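Side-chain contacts in tubulin-like protein CetZ1 (PDB 4B46), which controls archaeal cell shape as a GTP-binding tubulin homologue and is essential for developing the rod-shaped cells needed for efficient swimming: residues A76-A79 with E80-I83; A265-T268 with N269-S273; R354-E357 with L358-V361. One frame throughout, in Å; residues are numbered along the deposited sequence.

In the fold
Each interaction is local, within one helix or, in interaction 1, at a helix end, and none touches another. Interaction 1, at the end of helix 72-81, and interaction 3, in the C-terminal helix 353-366, both approach the nucleotide: Ile-78 and Arg-354 each bring a side chain to about 8 Å from the bound GDP. Ile-78 is about 5 Å, side chain to side chain, from the GTP-binding Thr-111, and Arg-354 about 6 Å from Asn-169; the nearest atoms of the two interactions are about 17 Å apart. Interaction 2, the start of helix 265-280, lies away from the site, its centre 51 Å from that of interaction 1 and on the opposite side of the chain's centre.

Interaction 1 of 3, residues A76-A79 with E80-I83; sequences AEIA and EEDI
The last turn of helix 72-81, in the Tubulin/FtsZ GTPase domain, brings Ile-78 against Glu-81 and closes with three i to i+4 backbone bonds: Glu-80 N to Ala-76 O, Glu-81 N to Glu-77 O (2.9 Å) and Asp-82 N to Ile-78 O (2.9 Å). Asp-82 then leaves the helical conformation, and a second helix starts at Ile-83. Glu-81 has CG anti to its carbonyl carbon (chi1 -68°), which lays the extended chain back along the preceding turn: CG comes to 3.1 Å from Glu-77 O, and OE1 to 4.1 Å from Ile-78 CG2, the two side chains crossing at a slant. Glu-80 runs back in the same way, its CG 3.2 Å from Ala-76 O. Ile-78 itself is buried against Ile-58 and Val-68, while Ala-79 packs on Val-118 of helix 111-126. The carboxylates of Glu-77 and Glu-81 stand near each other, Glu-77 OE1 being 5.1 Å from Glu-81 OE2. Both form salt bridges with Arg-62, and Asp-82 OD2 accepts a bond from Gly-59 N. One arginine shared by two acids probably offsets the repulsion between them and ties the helix end to helix 60-63.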
# COMPACT_ATOMS: atom_id res chain seq x y z
N ALA A 76 15.11 12.07 -6.47
CA ALA A 76 15.75 10.88 -7.00
C ALA A 76 17.28 10.97 -6.87
O ALA A 76 17.94 9.99 -6.55
CB ALA A 76 15.36 10.66 -8.46
N GLU A 77 17.84 12.15 -7.12
CA GLU A 77 19.29 12.33 -7.02
C GLU A 77 19.80 12.13 -5.59
O GLU A 77 20.84 11.49 -5.38
CB GLU A 77 19.70 13.71 -7.56
CG GLU A 77 19.69 13.78 -9.08
CD GLU A 77 19.83 15.21 -9.60
OE1 GLU A 77 19.96 16.14 -8.77
OE2 GLU A 77 19.82 15.40 -10.83
N ILE A 78 19.09 12.67 -4.60
CA ILE A 78 19.56 12.52 -3.22
C ILE A 78 19.41 11.09 -2.74
O ILE A 78 20.26 10.59 -1.99
CB ILE A 78 18.89 13.49 -2.21
CG1 ILE A 78 17.38 13.33 -2.20
CG2 ILE A 78 19.31 14.95 -2.51
CD1 ILE A 78 16.70 14.02 -1.03
N ALA A 79 18.34 10.41 -3.17
CA ALA A 79 18.18 9.00 -2.83
C ALA A 79 19.32 8.17 -3.40
O ALA A 79 19.81 7.24 -2.75
CB ALA A 79 16.81 8.47 -3.33
N GLU A 80 19.75 8.49 -4.61
CA GLU A 80 20.86 7.76 -5.22
C GLU A 80 22.19 8.06 -4.53
O GLU A 80 22.98 7.15 -4.31
CB GLU A 80 20.94 8.03 -6.72
CG GLU A 80 19.71 7.51 -7.46
CD GLU A 80 19.90 7.44 -8.96
OE1 GLU A 80 20.58 8.32 -9.52
OE2 GLU A 80 19.36 6.49 -9.57
N GLU A 81 22.43 9.32 -4.19
CA GLU A 81 23.69 9.73 -3.57
C GLU A 81 23.79 9.17 -2.17
O GLU A 81 24.86 8.74 -1.73
CB GLU A 81 23.77 11.27 -3.51
CG GLU A 81 23.90 11.94 -4.87
CD GLU A 81 23.53 13.43 -4.85
OE1 GLU A 81 23.08 13.95 -3.80
OE2 GLU A 81 23.69 14.07 -5.92
N ASP A 82 22.67 9.16 -1.46
CA ASP A 82 22.68 8.81 -0.04
C ASP A 82 22.08 7.43 0.28
O ASP A 82 21.68 7.19 1.41
CB ASP A 82 21.98 9.90 0.78
CG ASP A 82 22.74 11.23 0.75
OD1 ASP A 82 23.98 11.23 0.55
OD2 ASP A 82 22.10 12.28 0.95
N ILE A 83 22.04 6.54 -0.71
CA ILE A 83 21.41 5.24 -0.53
C ILE A 83 22.09 4.43 0.58
O ILE A 83 21.46 3.60 1.23
CB ILE A 83 21.35 4.41 -1.85
CG1 ILE A 83 20.29 3.32 -1.73
CG2 ILE A 83 22.71 3.83 -2.22
CD1 ILE A 83 18.88 3.87 -1.57

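Interaction 2 of 3, residues A265-T268 with N269-S273; sequences AHTT and NRITS
Arg-270 reaches Thr-267 by running CG anti to its own backbone N (chi1 -176°) and then bending at chi3 (53°), a hook that carries the guanidinium back over the preceding turn. There the two side chains lie side by side and point the same way. NH2 comes to 3.3 Å from Thr-267 CG2, and NH1 to 3.3 Å from Thr-267 CA. Thr-267 O lies over one face of the guanidinium, 3.2 Å above the plane and toward the rim, where the N-H groups are badly angled for a hydrogen bond; Thr-267 OG1 sits at the edge, in plane, 3.7 Å from NH1. The carbonyl's bond goes instead to Ile-271 N, at 3.1 Å. Ile-271 adds an apolar touch, its CD1 4.2 Å from Thr-267 CG2. On another side of the helix, Asn-269 folds its amide over Ala-265 O, with CG 3.1 Å away, while Asn-269 N binds the same oxygen at 2.8 Å with a nearly straight N-H (169°). Thr-268 OG1 is hydrogen-bonded to Thr-264 O and to Asn-307 ND2. The opening turns of helix 265-280 lean on helix 308-322, where Arg-313 meets Thr-268, Asn-269 and Thr-272; Asn-307, just before that helix, touches Thr-267 and Ile-271, and His-305 touches Arg-270.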
# COMPACT_ATOMS: atom_id res chain seq x y z
N ALA A 265 -26.58 -20.79 7.50
CA ALA A 265 -27.03 -19.96 6.39
C ALA A 265 -26.76 -18.49 6.68
O ALA A 265 -26.34 -17.73 5.79
CB ALA A 265 -28.50 -20.18 6.11
N HIS A 266 -27.01 -18.08 7.92
CA HIS A 266 -26.76 -16.72 8.35
C HIS A 266 -25.31 -16.36 8.11
O HIS A 266 -24.99 -15.38 7.44
CB HIS A 266 -27.13 -16.54 9.82
CG HIS A 266 -27.19 -17.82 10.59
ND1 HIS A 266 -28.34 -18.58 10.70
CD2 HIS A 266 -26.24 -18.48 11.30
CE1 HIS A 266 -28.09 -19.64 11.44
NE2 HIS A 266 -26.83 -19.61 11.82
N THR A 267 -24.41 -17.17 8.67
CA THR A 267 -22.98 -16.98 8.48
C THR A 267 -22.59 -16.89 7.00
O THR A 267 -21.87 -15.98 6.60
CB THR A 267 -22.18 -18.09 9.19
OG1 THR A 267 -22.30 -17.93 10.60
CG2 THR A 267 -20.72 -18.01 8.81
N THR A 268 -23.08 -17.84 6.20
CA THR A 268 -22.73 -17.89 4.79
C THR A 268 -23.19 -16.63 4.06
O THR A 268 -22.40 -16.00 3.34
CB THR A 268 -23.29 -19.15 4.10
OG1 THR A 268 -22.77 -20.31 4.75
CG2 THR A 268 -22.86 -19.21 2.64
N ASN A 269 -24.44 -16.25 4.27
CA ASN A 269 -25.01 -15.06 3.62
C ASN A 269 -24.34 -13.75 4.04
O ASN A 269 -24.17 -12.84 3.22
CB ASN A 269 -26.52 -14.98 3.86
CG ASN A 269 -27.26 -16.15 3.25
OD1 ASN A 269 -26.78 -16.79 2.31
ND2 ASN A 269 -28.45 -16.44 3.78
N ARG A 270 -23.97 -13.64 5.31
CA ARG A 270 -23.27 -12.45 5.79
C ARG A 270 -21.93 -12.30 5.08
O ARG A 270 -21.53 -11.21 4.68
CB ARG A 270 -23.06 -12.55 7.31
CG ARG A 270 -22.42 -11.31 7.93
CD ARG A 270 -21.61 -11.66 9.17
NE ARG A 270 -20.64 -12.72 8.88
CZ ARG A 270 -20.76 -13.98 9.29
NH1 ARG A 270 -21.81 -14.34 10.02
NH2 ARG A 270 -19.84 -14.87 8.96
N ILE A 271 -21.23 -13.42 4.93
CA ILE A 271 -19.95 -13.44 4.26
C ILE A 271 -20.07 -13.07 2.79
O ILE A 271 -19.32 -12.24 2.29
CB ILE A 271 -19.27 -14.82 4.37
CG1 ILE A 271 -18.74 -15.03 5.79
CG2 ILE A 271 -18.14 -14.95 3.36
CD1 ILE A 271 -18.10 -16.40 6.00
N THR A 272 -21.02 -13.69 2.09
CA THR A 272 -21.16 -13.41 0.67
C THR A 272 -21.57 -11.95 0.44
O THR A 272 -21.18 -11.34 -0.55
CB THR A 272 -22.13 -14.37 -0.03
OG1 THR A 272 -23.40 -14.33 0.63
CG2 THR A 272 -21.59 -15.77 0.02
N SER A 273 -22.35 -11.41 1.37
CA SER A 273 -22.73 -9.99 1.33
C SER A 273 -21.54 -9.05 1.48
O SER A 273 -21.42 -8.07 0.74
CB SER A 273 -23.78 -9.68 2.40
OG SER A 273 -25.05 -10.15 2.01

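Interaction 3 of 3, residues R354-E357 with L358-V361; sequences RIKE and LQQV
The guanidinium of Arg-354 receives Glu-357 OE1 at its edge, in plane, with Leu-358 CD2 approaching obliquely. The edge contact is a salt bridge from NH1 to OE1 of 3.0 Å, with an N-H...O angle of 155°; OE1 is met on its syn side, 21° out of the carboxylate plane. NE of the same group bridges to Asp-168, so two acids fix the rotation of the guanidinium. Bends at chi2 and chi3 bring the arginine alongside its own helix, where NH1 passes 4.1 Å from Leu-358 CD2. That methyl flanks the bridge, while Leu-358 CG lies 3.4 Å from Arg-354 O, and its CD1 reaches Ile-355 CD1 at 4.5 Å, a loose apolar contact on the buried side of the helix. The side chain of Gln-359 slants across that of Ile-355; with CG anti to the carbonyl carbon (chi1 -64°) the extended chain runs back along the preceding turn and brings NE2 to 3.8 Å from Ile-355 CG2. Farther along, Val-361 sets CG2 at 3.3 Å from Glu-357 O, the oxygen that also accepts Val-361 N at 2.8 Å. The amides of Leu-358, Gln-359 and Gln-360 likewise donate to the carbonyls of Arg-354, Ile-355 and Lys-356. Ile-355 and Val-361 pack on Phe-154 and Ala-151 of helix 144-160, while Leu-358 touches Leu-137 of strand 131-137. A salt bridge between side chains one turn apart is a common feature of alpha-helices, and here helix 353-366 of the C-terminal domain rests on the GTPase domain close to the GTP-binding residues Glu-142 and Asn-169.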
# COMPACT_ATOMS: atom_id res chain seq x y z
N ARG A 354 -7.51 6.14 -14.44
CA ARG A 354 -6.57 6.95 -13.70
C ARG A 354 -5.12 6.71 -14.15
O ARG A 354 -4.34 7.65 -14.27
CB ARG A 354 -6.72 6.67 -12.20
CG ARG A 354 -5.67 7.31 -11.34
CD ARG A 354 -5.73 8.84 -11.40
NE ARG A 354 -5.50 9.42 -10.08
CZ ARG A 354 -5.02 10.64 -9.85
NH1 ARG A 354 -4.68 11.42 -10.87
NH2 ARG A 354 -4.85 11.06 -8.61
N ILE A 355 -4.78 5.45 -14.42
CA ILE A 355 -3.45 5.12 -14.91
C ILE A 355 -3.24 5.62 -16.33
O ILE A 355 -2.18 6.17 -16.65
CB ILE A 355 -3.18 3.60 -14.81
CG1 ILE A 355 -3.28 3.15 -13.35
CG2 ILE A 355 -1.80 3.25 -15.39
CD1 ILE A 355 -2.50 4.06 -12.39
N LYS A 356 -4.26 5.47 -17.17
CA LYS A 356 -4.19 6.00 -18.53
C LYS A 356 -4.03 7.53 -18.55
O LYS A 356 -3.35 8.06 -19.43
CB LYS A 356 -5.42 5.59 -19.35
CG LYS A 356 -5.44 4.11 -19.74
CD LYS A 356 -6.46 3.82 -20.84
CE LYS A 356 -7.89 3.94 -20.32
NZ LYS A 356 -8.91 3.67 -21.39
N GLU A 357 -4.64 8.21 -17.59
CA GLU A 357 -4.46 9.66 -17.46
C GLU A 357 -3.00 10.02 -17.18
O GLU A 357 -2.43 10.89 -17.83
CB GLU A 357 -5.31 10.23 -16.33
CG GLU A 357 -5.02 11.73 -16.10
CD GLU A 357 -5.16 12.16 -14.66
OE1 GLU A 357 -5.35 11.28 -13.80
OE2 GLU A 357 -5.11 13.38 -14.39
N LEU A 358 -2.43 9.36 -16.18
CA LEU A 358 -1.06 9.62 -15.77
C LEU A 358 -0.08 9.35 -16.90
O LEU A 358 0.82 10.15 -17.15
CB LEU A 358 -0.70 8.79 -14.54
CG LEU A 358 -1.44 9.16 -13.25
CD1 LEU A 358 -0.96 8.27 -12.11
CD2 LEU A 358 -1.24 10.62 -12.91
N GLN A 359 -0.26 8.22 -17.59
CA GLN A 359 0.57 7.93 -18.76
C GLN A 359 0.50 9.05 -19.80
O GLN A 359 1.53 9.47 -20.33
CB GLN A 359 0.18 6.57 -19.37
CG GLN A 359 0.45 5.40 -18.43
CD GLN A 359 -0.07 4.06 -18.94
OE1 GLN A 359 -0.97 4.00 -19.78
NE2 GLN A 359 0.49 2.98 -18.41
N GLN A 360 -0.70 9.55 -20.06
CA GLN A 360 -0.88 10.65 -21.00
C GLN A 360 -0.20 11.93 -20.50
O GLN A 360 0.46 12.64 -21.27
CB GLN A 360 -2.37 10.91 -21.25
CG GLN A 360 -2.65 11.89 -22.37
CD GLN A 360 -2.35 11.30 -23.73
OE1 GLN A 360 -2.78 10.18 -24.04
NE2 GLN A 360 -1.61 12.03 -24.55
N VAL A 361 -0.37 12.22 -19.21
CA VAL A 361 0.30 13.36 -18.59
C VAL A 361 1.82 13.29 -18.74
O VAL A 361 2.46 14.26 -19.15
CB VAL A 361 -0.07 13.46 -17.09
CG1 VAL A 361 0.87 14.43 -16.37
CG2 VAL A 361 -1.51 13.90 -16.93